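Local coordinates for protein DraIII (Deinococcus radiophilus, PDB 4L0K) that acts as a type II restriction endonuclease of the His-Me finger clan, probably cutting both DNA strands at its own recognition sequence, at residues A[36-41]-A[50-55]; A[76-81]-A[88-93]; A[92-97]-A[104-109]; A[121-126]-A[141-146]. All blocks are in the same frame, centred on the assembly; numbering follows the deposited sequence.

From the N terminus, interaction 1 comes first: 36-41 folds back on 50-55, closing the tight connection between helices 39-44 and 46-57. Interaction 2 then joins the turn ahead of helix 83-89 to the residues at and beyond its C-terminal end. Interaction 3 starts where interaction 2 stops, sharing Leu92 and Asp93, and closes the next loop over helix 99-107; their centres are about 8 Å apart. Interaction 4 brings helix 137-147 against helix 112-126. None nests within another. In space they form two groups: interactions 1 and 4 touch through Thr123, while interactions 2 and 3, each centred about 20 Å from the chain centre, are joined by Arg106 NH1 and the backbone oxygens of Ala79 and Leu81.

Interaction 1 of 4, residues A[36-41]-A[50-55]; sequences PFLVSL and AKIVRD
Leu38 and Leu41 pack against Ile52 and Val53 in a buried, wholly apolar contact between two consecutive helices, the short helix 39-44 and the longer helix 46-57. These belong to the helical part of a His-Me finger nuclease, the clan in which a two-stranded antiparallel hairpin and a following helix form the conserved core. Leu38, just ahead of the first helix, comes nearest in backbone terms to Val53, yet their CA atoms remain 8.8 Å apart, so the side chains do all the touching.

One methyl of Leu38 serves two neighbours: CD1 lies 3.6 Å from Val53 CG2 and 4.1 Å from Ile52 CG2. One turn on, Leu41 has CG anti to the backbone N (chi1 -162°), which sends the branch across the Ile52 chain at about a right angle and sets Leu41 CD2 3.8 Å from Ile52 CD1. Ile52 therefore lies against the pair of leucines with both its arms, CG2 toward Leu38 and the extended CG1-CD1 arm toward Leu41. Thr123 of helix 112-126 meets Leu38, Phe37 and Ile52, closing off the same apolar patch.

The polar residues of 50-55 lie on another side of the helix. There the Asp55 carboxylate has two partners: OD2 is bonded to Thr181 OG1 on strand 179-183, linking this helix to the hairpin, while OD1 receives Arg54 NH1 at 2.7 Å on its syn side. The bond is fairly straight (161° at the hydrogen), with the oxygen close to the guanidinium plane.

Interaction 2 of 4, residues A[76-81]-A[88-93]; sequences RYVAIL and EKFNLD
Phe90 reaches with the far end of its ring to Val78 and Leu81, and these van der Waals contacts make up the whole meeting of the two segments. Val78 and Phe90 approach from opposite directions, and the methyl CG2 of Val78 ends beside the tip of the ring, 4.0 Å from Phe90 CZ and 4.1 Å from Phe90 CE1. Leu81 crosses the Phe90 chain at about a right angle and brings CD1 to within 3.8 Å of Phe90 CE2. The two aliphatic groups thus divide the distal carbons of the ring between them, each in an oblique approach. On Phe90, CG stands anti to the carbonyl carbon (chi1 -72°), which carries the ring over to 76-81; the nearest CA atoms, those of Val78 and Phe90, are 9.0 Å apart.

Backbone hydrogen bonding sets the spacing of the two aliphatic partners. Val78 to Leu81 make a type I beta turn, closed by Leu81 N to Val78 O at 3.1 Å, and this reversal brings its two end residues to the same ring.

Aromatic contact continues beyond the segments, where the ring of Phe90 meets that of His17 with their planes inclined by about 50°. Phe90 is the first residue to leave the helical conformation after helix 83-89, and Leu86 of that helix is a common partner of the turn (Val78, Leu81) and the residues leaving the helix (Leu92).

Interaction 3 of 4, residues A[92-97]-A[104-109]; sequences LDMQSL and KIREKA
Met94 is folded by three successive turns of like sign, chi1 -67°, chi2 -71° and chi3 -61°, and the compact hook that results delivers its CE methyl to Ile105. The two side chains reach toward each other tip to tip, Met94 CE standing 3.9 Å from Ile105 CD1 while the sulfur SD is almost as near, at 4.1 Å. Leu97 comes in at about a right angle to the Ile105 chain and places its own CD1 3.9 Å from the same Ile105 CD1. A single methyl of the helix is therefore gripped by two residues of the loop.

The contact closes the connection between helices 83-89 and 99-107 of this helical region, near the last turn of the second helix. Residues 94-96 form an isolated turn with helical backbone angles, pinned by Asp93 O, which accepts both Ser96 N at 2.9 Å and Ser96 OG at 2.8 Å. That turn sets Met94 and Leu97 on the side facing the helix.

Arg106 adds a second kind of surface. Met94 CE lies 4.1 Å above the plane of its guanidinium, toward the rim of one face, so the methyl packs on the flat group while the terminal nitrogens NH1 and NH2 bond elsewhere: NH1 is held by the backbone oxygens Ala79 O and Leu81 O, and NH2 forms a salt bridge with Asp83 OD2.

Interaction 4 of 4, residues A[121-126]-A[141-146]; sequences KLTWLA and NYLEEF
Leu143 fits against Thr123 and Trp124, two consecutive residues of helix 112-126, and takes each with a different part of its side chain. Its terminal methyl CD1 meets Thr123 CG2 at 3.7 Å, the chains crossing at about a right angle. Its CB lies near the plane of the indole, at the edge, 3.9 Å from Trp124 CD1; here the two side chains slide past each other in opposite directions. Trp124 has CG anti to the backbone N (chi1 179°), which lays the pyrrole edge along helix 137-147 as far as the backbone around Glu144.

Around this shell, polar bonds hold the groups in their orientations. Thr123 OG1 is bonded to Ala119 O within its own helix, leaving the methyl CG2 for Leu143. Trp124 NE1 bonds to Gly148 O, just beyond helix 137-147, which fixes the rotation of the indole, and Glu144 OE1 accepts Met150 N while OE2 pairs with Lys140. The axes of 121-126 and 141-146 approach to 9.9 Å, at 111° between their N-to-C directions, so they cross rather than share a length, with the CA atoms of Trp124 and Leu143 only 6.0 Å apart.

Apolar packing, without polar bonds between the segments, joins the facing side chains, and directional bonding enters at the rim: the indole is apolar toward Leu143 and polar toward Gly148, and so clasps helix 137-147 by its flank and C-terminal exit.

Interaction 1 of 4, residues A[36-41]-A[50-55]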
# COMPACT_ATOMS: atom_id res chain seq x y z
N PRO A 36 -19.60 -22.52 -15.04
CA PRO A 36 -21.03 -22.45 -15.37
C PRO A 36 -21.78 -21.36 -14.59
O PRO A 36 -22.57 -20.60 -15.16
CB PRO A 36 -21.55 -23.84 -14.98
CG PRO A 36 -20.54 -24.39 -14.01
CD PRO A 36 -19.23 -23.83 -14.48
N PHE A 37 -21.49 -21.27 -13.29
CA PHE A 37 -22.06 -20.25 -12.41
C PHE A 37 -21.73 -18.81 -12.80
O PHE A 37 -22.29 -17.87 -12.24
CB PHE A 37 -21.62 -20.52 -10.96
CG PHE A 37 -20.13 -20.65 -10.80
CD1 PHE A 37 -19.48 -21.84 -11.10
CD2 PHE A 37 -19.37 -19.58 -10.35
CE1 PHE A 37 -18.11 -21.96 -10.96
CE2 PHE A 37 -18.00 -19.69 -10.21
CZ PHE A 37 -17.37 -20.89 -10.51
N LEU A 38 -20.83 -18.62 -13.77
CA LEU A 38 -20.53 -17.28 -14.26
C LEU A 38 -21.19 -16.93 -15.60
O LEU A 38 -21.10 -15.77 -16.05
CB LEU A 38 -19.03 -17.04 -14.33
CG LEU A 38 -18.41 -16.64 -12.98
CD1 LEU A 38 -16.91 -16.71 -13.04
CD2 LEU A 38 -18.87 -15.26 -12.59
N VAL A 39 -21.88 -17.89 -16.22
CA VAL A 39 -22.41 -17.65 -17.57
C VAL A 39 -23.29 -16.40 -17.62
O VAL A 39 -22.99 -15.45 -18.35
CB VAL A 39 -23.12 -18.90 -18.18
CG1 VAL A 39 -23.84 -18.53 -19.47
CG2 VAL A 39 -22.12 -20.02 -18.44
N SER A 40 -24.35 -16.37 -16.82
CA SER A 40 -25.22 -15.20 -16.75
C SER A 40 -24.44 -13.92 -16.44
O SER A 40 -24.66 -12.88 -17.07
CB SER A 40 -26.33 -15.39 -15.72
OG SER A 40 -27.12 -16.52 -16.05
N LEU A 41 -23.50 -14.00 -15.49
CA LEU A 41 -22.77 -12.79 -15.13
C LEU A 41 -21.95 -12.30 -16.33
O LEU A 41 -21.92 -11.09 -16.61
CB LEU A 41 -21.91 -12.98 -13.88
CG LEU A 41 -21.48 -11.67 -13.19
CD1 LEU A 41 -22.72 -10.88 -12.76
CD2 LEU A 41 -20.59 -11.96 -12.02
N ALA A 50 -15.02 -11.47 -15.63
CA ALA A 50 -13.59 -11.67 -15.94
C ALA A 50 -12.71 -11.32 -14.74
O ALA A 50 -11.72 -12.00 -14.49
CB ALA A 50 -13.16 -10.88 -17.18
N LYS A 51 -13.07 -10.27 -14.01
CA LYS A 51 -12.30 -9.92 -12.82
C LYS A 51 -12.41 -10.98 -11.72
O LYS A 51 -11.44 -11.29 -11.05
CB LYS A 51 -12.66 -8.52 -12.28
CG LYS A 51 -11.87 -7.39 -12.95
CD LYS A 51 -12.16 -6.03 -12.32
CE LYS A 51 -13.06 -5.16 -13.19
NZ LYS A 51 -12.29 -4.42 -14.22
N ILE A 52 -13.61 -11.55 -11.56
CA ILE A 52 -13.77 -12.68 -10.63
C ILE A 52 -12.87 -13.87 -11.03
O ILE A 52 -12.09 -14.37 -10.21
CB ILE A 52 -15.26 -13.13 -10.51
CG1 ILE A 52 -16.01 -12.12 -9.65
CG2 ILE A 52 -15.35 -14.54 -9.92
CD1 ILE A 52 -17.52 -12.22 -9.74
N VAL A 53 -12.97 -14.31 -12.29
CA VAL A 53 -12.04 -15.36 -12.75
C VAL A 53 -10.56 -15.02 -12.49
O VAL A 53 -9.86 -15.79 -11.86
CB VAL A 53 -12.26 -15.76 -14.24
CG1 VAL A 53 -11.12 -16.66 -14.73
CG2 VAL A 53 -13.59 -16.45 -14.40
N ARG A 54 -10.11 -13.85 -12.94
CA ARG A 54 -8.72 -13.42 -12.73
C ARG A 54 -8.28 -13.41 -11.25
O ARG A 54 -7.24 -13.97 -10.90
CB ARG A 54 -8.48 -12.05 -13.36
CG ARG A 54 -7.08 -11.45 -13.13
CD ARG A 54 -7.14 -10.28 -12.13
NE ARG A 54 -7.44 -9.02 -12.80
CZ ARG A 54 -8.00 -7.96 -12.22
NH1 ARG A 54 -8.37 -7.97 -10.93
NH2 ARG A 54 -8.21 -6.87 -12.94
N ASP A 55 -9.07 -12.77 -10.39
CA ASP A 55 -8.73 -12.71 -8.96
C ASP A 55 -8.75 -14.10 -8.33
O ASP A 55 -7.99 -14.37 -7.42
CB ASP A 55 -9.67 -11.78 -8.18
CG ASP A 55 -9.45 -10.33 -8.52
OD1 ASP A 55 -8.50 -10.05 -9.28
OD2 ASP A 55 -10.20 -9.47 -8.01

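Interaction 2 of 4, residues A[76-81]-A[88-93]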
# COMPACT_ATOMS: atom_id res chain seq x y z
N ARG A 76 -2.41 -19.24 -10.14
CA ARG A 76 -1.97 -19.58 -8.79
C ARG A 76 -1.71 -21.08 -8.66
O ARG A 76 -0.91 -21.50 -7.83
CB ARG A 76 -3.02 -19.14 -7.76
CG ARG A 76 -3.21 -17.62 -7.65
CD ARG A 76 -4.46 -17.31 -6.84
NE ARG A 76 -4.49 -15.93 -6.32
CZ ARG A 76 -4.08 -15.57 -5.11
NH1 ARG A 76 -3.58 -16.47 -4.27
NH2 ARG A 76 -4.17 -14.30 -4.74
N TYR A 77 -2.40 -21.88 -9.47
CA TYR A 77 -2.19 -23.32 -9.46
C TYR A 77 -1.04 -23.75 -10.38
O TYR A 77 -0.81 -24.94 -10.58
CB TYR A 77 -3.48 -24.09 -9.77
CG TYR A 77 -4.25 -23.60 -10.98
CD1 TYR A 77 -3.82 -23.91 -12.27
CD2 TYR A 77 -5.42 -22.85 -10.84
CE1 TYR A 77 -4.53 -23.48 -13.39
CE2 TYR A 77 -6.14 -22.42 -11.94
CZ TYR A 77 -5.69 -22.73 -13.22
OH TYR A 77 -6.40 -22.30 -14.32
N VAL A 78 -0.33 -22.77 -10.91
CA VAL A 78 0.95 -22.99 -11.58
C VAL A 78 2.06 -22.47 -10.66
O VAL A 78 3.15 -23.04 -10.58
CB VAL A 78 1.00 -22.25 -12.96
CG1 VAL A 78 2.46 -22.01 -13.39
CG2 VAL A 78 0.23 -23.03 -14.03
N ALA A 79 1.75 -21.40 -9.92
CA ALA A 79 2.70 -20.79 -8.98
C ALA A 79 2.96 -21.69 -7.76
O ALA A 79 3.85 -21.40 -6.97
CB ALA A 79 2.20 -19.43 -8.53
N ILE A 80 2.18 -22.76 -7.64
CA ILE A 80 2.36 -23.75 -6.58
C ILE A 80 3.27 -24.91 -7.00
O ILE A 80 3.79 -25.64 -6.16
CB ILE A 80 0.99 -24.32 -6.13
CG1 ILE A 80 1.04 -24.85 -4.69
CG2 ILE A 80 0.48 -25.36 -7.12
CD1 ILE A 80 -0.30 -25.33 -4.18
N LEU A 81 3.47 -25.08 -8.31
CA LEU A 81 4.30 -26.18 -8.82
C LEU A 81 5.79 -25.96 -8.55
O LEU A 81 6.27 -24.82 -8.55
CB LEU A 81 4.04 -26.37 -10.31
CG LEU A 81 2.57 -26.67 -10.63
CD1 LEU A 81 2.28 -26.62 -12.13
CD2 LEU A 81 2.14 -28.01 -10.05
N GLU A 88 10.44 -27.78 -16.81
CA GLU A 88 10.28 -28.83 -17.81
C GLU A 88 8.96 -28.76 -18.58
O GLU A 88 8.93 -29.05 -19.78
CB GLU A 88 10.44 -30.21 -17.16
CG GLU A 88 10.64 -31.34 -18.16
CD GLU A 88 9.49 -32.33 -18.13
OE1 GLU A 88 9.55 -33.34 -18.88
OE2 GLU A 88 8.54 -32.11 -17.35
N LYS A 89 7.88 -28.37 -17.90
CA LYS A 89 6.55 -28.46 -18.51
C LYS A 89 5.95 -27.11 -18.92
O LYS A 89 4.94 -27.07 -19.61
CB LYS A 89 5.59 -29.22 -17.59
N PHE A 90 6.58 -26.02 -18.50
CA PHE A 90 6.05 -24.68 -18.74
C PHE A 90 7.16 -23.75 -19.21
O PHE A 90 6.90 -22.61 -19.60
CB PHE A 90 5.41 -24.09 -17.46
CG PHE A 90 4.10 -24.72 -17.09
CD1 PHE A 90 2.92 -24.28 -17.66
CD2 PHE A 90 4.05 -25.76 -16.18
CE1 PHE A 90 1.71 -24.87 -17.33
CE2 PHE A 90 2.84 -26.35 -15.85
CZ PHE A 90 1.67 -25.91 -16.42
N ASN A 91 8.39 -24.26 -19.19
CA ASN A 91 9.57 -23.47 -19.51
C ASN A 91 9.65 -22.18 -18.71
O ASN A 91 9.54 -21.08 -19.25
CB ASN A 91 9.67 -23.19 -21.01
CG ASN A 91 10.12 -24.41 -21.79
OD1 ASN A 91 11.09 -25.07 -21.41
ND2 ASN A 91 9.42 -24.72 -22.86
N LEU A 92 9.83 -22.34 -17.41
CA LEU A 92 9.98 -21.24 -16.47
C LEU A 92 11.21 -21.57 -15.64
O LEU A 92 11.20 -22.51 -14.84
CB LEU A 92 8.76 -21.18 -15.56
CG LEU A 92 8.18 -19.84 -15.07
CD1 LEU A 92 9.27 -18.79 -14.93
CD2 LEU A 92 7.06 -19.39 -16.00
N ASP A 93 12.29 -20.83 -15.85
CA ASP A 93 13.49 -21.07 -15.05
C ASP A 93 13.47 -20.16 -13.82
O ASP A 93 13.93 -19.02 -13.87
CB ASP A 93 14.76 -20.87 -15.88
CG ASP A 93 16.03 -20.95 -15.03
OD1 ASP A 93 16.01 -21.56 -13.94
OD2 ASP A 93 17.06 -20.38 -15.47

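Interaction 3 of 4, residues A[92-97]-A[104-109]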
# COMPACT_ATOMS: atom_id res chain seq x y z
N LEU A 92 9.83 -22.34 -17.41
CA LEU A 92 9.98 -21.24 -16.47
C LEU A 92 11.21 -21.57 -15.64
O LEU A 92 11.20 -22.51 -14.84
CB LEU A 92 8.76 -21.18 -15.56
CG LEU A 92 8.18 -19.84 -15.07
CD1 LEU A 92 9.27 -18.79 -14.93
CD2 LEU A 92 7.06 -19.39 -16.00
N ASP A 93 12.29 -20.83 -15.85
CA ASP A 93 13.49 -21.07 -15.05
C ASP A 93 13.47 -20.16 -13.82
O ASP A 93 13.93 -19.02 -13.87
CB ASP A 93 14.76 -20.87 -15.88
CG ASP A 93 16.03 -20.95 -15.03
OD1 ASP A 93 16.01 -21.56 -13.94
OD2 ASP A 93 17.06 -20.38 -15.47
N MET A 94 12.93 -20.69 -12.72
CA MET A 94 12.76 -19.92 -11.50
C MET A 94 14.09 -19.45 -10.96
O MET A 94 14.18 -18.40 -10.32
CB MET A 94 12.01 -20.75 -10.45
CG MET A 94 10.57 -21.05 -10.81
SD MET A 94 9.47 -19.62 -10.73
CE MET A 94 9.62 -19.18 -9.00
N GLN A 95 15.14 -20.23 -11.21
CA GLN A 95 16.48 -19.88 -10.77
C GLN A 95 17.04 -18.67 -11.50
O GLN A 95 17.96 -18.02 -11.01
CB GLN A 95 17.43 -21.07 -10.89
CG GLN A 95 17.30 -22.05 -9.76
CD GLN A 95 18.03 -23.34 -10.03
OE1 GLN A 95 19.26 -23.37 -10.09
NE2 GLN A 95 17.28 -24.42 -10.19
N SER A 96 16.48 -18.36 -12.67
CA SER A 96 16.87 -17.14 -13.38
C SER A 96 16.33 -15.90 -12.67
O SER A 96 17.08 -14.96 -12.40
CB SER A 96 16.41 -17.18 -14.85
OG SER A 96 15.06 -16.78 -15.00
N LEU A 97 15.04 -15.91 -12.35
CA LEU A 97 14.38 -14.79 -11.68
C LEU A 97 15.07 -14.47 -10.37
O LEU A 97 15.64 -15.35 -9.74
CB LEU A 97 12.90 -15.12 -11.42
CG LEU A 97 12.13 -15.74 -12.60
CD1 LEU A 97 10.68 -16.02 -12.23
CD2 LEU A 97 12.21 -14.88 -13.86
N LYS A 104 7.56 -13.91 -4.04
CA LYS A 104 6.21 -13.42 -4.28
C LYS A 104 5.34 -14.40 -5.09
O LYS A 104 4.13 -14.59 -4.78
CB LYS A 104 6.24 -12.02 -4.90
CG LYS A 104 6.37 -10.93 -3.84
CD LYS A 104 7.06 -9.68 -4.36
CE LYS A 104 7.39 -8.73 -3.21
NZ LYS A 104 8.12 -7.52 -3.67
N ILE A 105 5.96 -15.03 -6.09
CA ILE A 105 5.27 -16.08 -6.84
C ILE A 105 4.75 -17.18 -5.90
O ILE A 105 3.58 -17.56 -5.96
CB ILE A 105 6.15 -16.70 -7.94
CG1 ILE A 105 6.27 -15.74 -9.12
CG2 ILE A 105 5.55 -17.99 -8.45
CD1 ILE A 105 7.38 -16.12 -10.09
N ARG A 106 5.61 -17.66 -4.99
CA ARG A 106 5.20 -18.68 -4.03
C ARG A 106 4.15 -18.16 -3.05
O ARG A 106 3.29 -18.91 -2.58
CB ARG A 106 6.40 -19.22 -3.25
CG ARG A 106 7.45 -19.91 -4.13
CD ARG A 106 6.84 -20.67 -5.31
NE ARG A 106 7.81 -21.57 -5.94
CZ ARG A 106 7.49 -22.44 -6.88
NH1 ARG A 106 6.24 -22.52 -7.31
NH2 ARG A 106 8.41 -23.23 -7.40
N GLU A 107 4.23 -16.87 -2.75
CA GLU A 107 3.32 -16.23 -1.80
C GLU A 107 1.91 -16.31 -2.34
O GLU A 107 0.97 -16.43 -1.57
CB GLU A 107 3.70 -14.76 -1.62
CG GLU A 107 3.75 -14.31 -0.20
CD GLU A 107 4.15 -12.86 -0.10
OE1 GLU A 107 3.24 -12.00 -0.01
OE2 GLU A 107 5.37 -12.57 -0.14
N LYS A 108 1.78 -16.24 -3.66
CA LYS A 108 0.45 -16.32 -4.28
C LYS A 108 -0.08 -17.73 -4.64
O LYS A 108 -1.14 -17.85 -5.27
CB LYS A 108 0.37 -15.40 -5.50
CG LYS A 108 0.39 -13.90 -5.17
CD LYS A 108 -0.76 -13.52 -4.24
CE LYS A 108 -1.08 -12.03 -4.31
NZ LYS A 108 -1.98 -11.70 -5.46
N ALA A 109 0.63 -18.79 -4.25
CA ALA A 109 0.25 -20.15 -4.68
C ALA A 109 -1.04 -20.68 -4.04
O ALA A 109 -1.32 -20.40 -2.88
CB ALA A 109 1.39 -21.14 -4.43

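Interaction 4 of 4, residues A[121-126]-A[141-146]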
# COMPACT_ATOMS: atom_id res chain seq x y z
N LYS A 121 -17.32 -18.39 -4.57
CA LYS A 121 -17.66 -17.56 -3.43
C LYS A 121 -17.90 -16.14 -3.87
O LYS A 121 -18.89 -15.52 -3.50
CB LYS A 121 -16.53 -17.58 -2.40
CG LYS A 121 -16.76 -16.63 -1.24
CD LYS A 121 -17.99 -17.02 -0.42
CE LYS A 121 -18.18 -16.06 0.75
NZ LYS A 121 -16.98 -16.03 1.64
N LEU A 122 -16.98 -15.63 -4.67
CA LEU A 122 -17.01 -14.27 -5.16
C LEU A 122 -18.22 -14.02 -6.06
O LEU A 122 -18.79 -12.93 -6.04
CB LEU A 122 -15.70 -13.99 -5.91
CG LEU A 122 -14.63 -13.17 -5.20
CD1 LEU A 122 -14.82 -13.09 -3.69
CD2 LEU A 122 -13.25 -13.69 -5.54
N THR A 123 -18.60 -15.02 -6.86
CA THR A 123 -19.84 -14.90 -7.65
C THR A 123 -21.08 -14.82 -6.74
O THR A 123 -22.04 -14.04 -6.98
CB THR A 123 -20.02 -16.09 -8.62
OG1 THR A 123 -18.81 -16.30 -9.35
CG2 THR A 123 -21.17 -15.82 -9.58
N TRP A 124 -21.05 -15.64 -5.70
CA TRP A 124 -22.14 -15.65 -4.73
C TRP A 124 -22.27 -14.28 -4.03
O TRP A 124 -23.38 -13.75 -3.87
CB TRP A 124 -21.91 -16.78 -3.72
CG TRP A 124 -22.95 -16.91 -2.63
CD1 TRP A 124 -24.18 -17.50 -2.72
CD2 TRP A 124 -22.82 -16.46 -1.26
NE1 TRP A 124 -24.83 -17.45 -1.51
CE2 TRP A 124 -24.02 -16.82 -0.60
CE3 TRP A 124 -21.81 -15.80 -0.55
CZ2 TRP A 124 -24.25 -16.51 0.75
CZ3 TRP A 124 -22.03 -15.50 0.81
CH2 TRP A 124 -23.25 -15.86 1.44
N LEU A 125 -21.13 -13.69 -3.65
CA LEU A 125 -21.12 -12.37 -3.01
C LEU A 125 -21.66 -11.37 -4.00
O LEU A 125 -22.42 -10.47 -3.63
CB LEU A 125 -19.69 -11.94 -2.64
CG LEU A 125 -19.15 -12.05 -1.22
CD1 LEU A 125 -20.16 -12.69 -0.26
CD2 LEU A 125 -17.80 -12.78 -1.23
N ALA A 126 -21.24 -11.51 -5.26
CA ALA A 126 -21.55 -10.50 -6.28
C ALA A 126 -23.06 -10.39 -6.53
O ALA A 126 -23.60 -9.29 -6.67
CB ALA A 126 -20.79 -10.76 -7.58
N ASN A 141 -29.42 -21.50 -7.49
CA ASN A 141 -29.53 -22.74 -6.72
C ASN A 141 -28.19 -23.41 -6.52
O ASN A 141 -27.88 -23.93 -5.44
CB ASN A 141 -30.54 -23.69 -7.35
CG ASN A 141 -31.95 -23.14 -7.29
OD1 ASN A 141 -32.35 -22.54 -6.28
ND2 ASN A 141 -32.69 -23.29 -8.38
N TYR A 142 -27.38 -23.39 -7.58
CA TYR A 142 -26.04 -23.94 -7.55
C TYR A 142 -25.17 -23.25 -6.48
O TYR A 142 -24.57 -23.92 -5.63
CB TYR A 142 -25.43 -23.77 -8.94
CG TYR A 142 -23.98 -24.17 -9.06
CD1 TYR A 142 -23.63 -25.44 -9.52
CD2 TYR A 142 -22.95 -23.27 -8.76
CE1 TYR A 142 -22.31 -25.80 -9.66
CE2 TYR A 142 -21.63 -23.63 -8.89
CZ TYR A 142 -21.32 -24.90 -9.35
OH TYR A 142 -20.00 -25.26 -9.49
N LEU A 143 -25.11 -21.92 -6.52
CA LEU A 143 -24.30 -21.17 -5.55
C LEU A 143 -24.87 -21.26 -4.13
O LEU A 143 -24.11 -21.43 -3.17
CB LEU A 143 -24.13 -19.71 -5.99
CG LEU A 143 -23.30 -19.59 -7.27
CD1 LEU A 143 -23.34 -18.19 -7.84
CD2 LEU A 143 -21.85 -20.05 -7.03
N GLU A 144 -26.19 -21.16 -4.00
CA GLU A 144 -26.86 -21.29 -2.71
C GLU A 144 -26.62 -22.64 -2.07
O GLU A 144 -26.53 -22.76 -0.84
CB GLU A 144 -28.36 -21.01 -2.82
CG GLU A 144 -28.69 -19.53 -2.75
CD GLU A 144 -30.18 -19.27 -2.78
OE1 GLU A 144 -30.60 -18.13 -2.48
OE2 GLU A 144 -30.92 -20.23 -3.11
N GLU A 145 -26.48 -23.67 -2.90
CA GLU A 145 -26.16 -25.00 -2.41
C GLU A 145 -24.80 -25.00 -1.71
O GLU A 145 -24.59 -25.72 -0.73
CB GLU A 145 -26.16 -26.00 -3.55
CG GLU A 145 -25.51 -27.32 -3.21
CD GLU A 145 -26.44 -28.49 -3.42
OE1 GLU A 145 -27.65 -28.26 -3.62
OE2 GLU A 145 -25.95 -29.64 -3.38
N PHE A 146 -23.87 -24.19 -2.21
CA PHE A 146 -22.53 -24.12 -1.64
C PHE A 146 -22.46 -23.23 -0.41
O PHE A 146 -21.81 -23.58 0.58
CB PHE A 146 -21.53 -23.60 -2.67
CG PHE A 146 -21.08 -24.63 -3.65
CD1 PHE A 146 -21.71 -24.77 -4.88
CD2 PHE A 146 -20.00 -25.45 -3.37
CE1 PHE A 146 -21.28 -25.70 -5.79
CE2 PHE A 146 -19.57 -26.39 -4.28
CZ PHE A 146 -20.21 -26.52 -5.49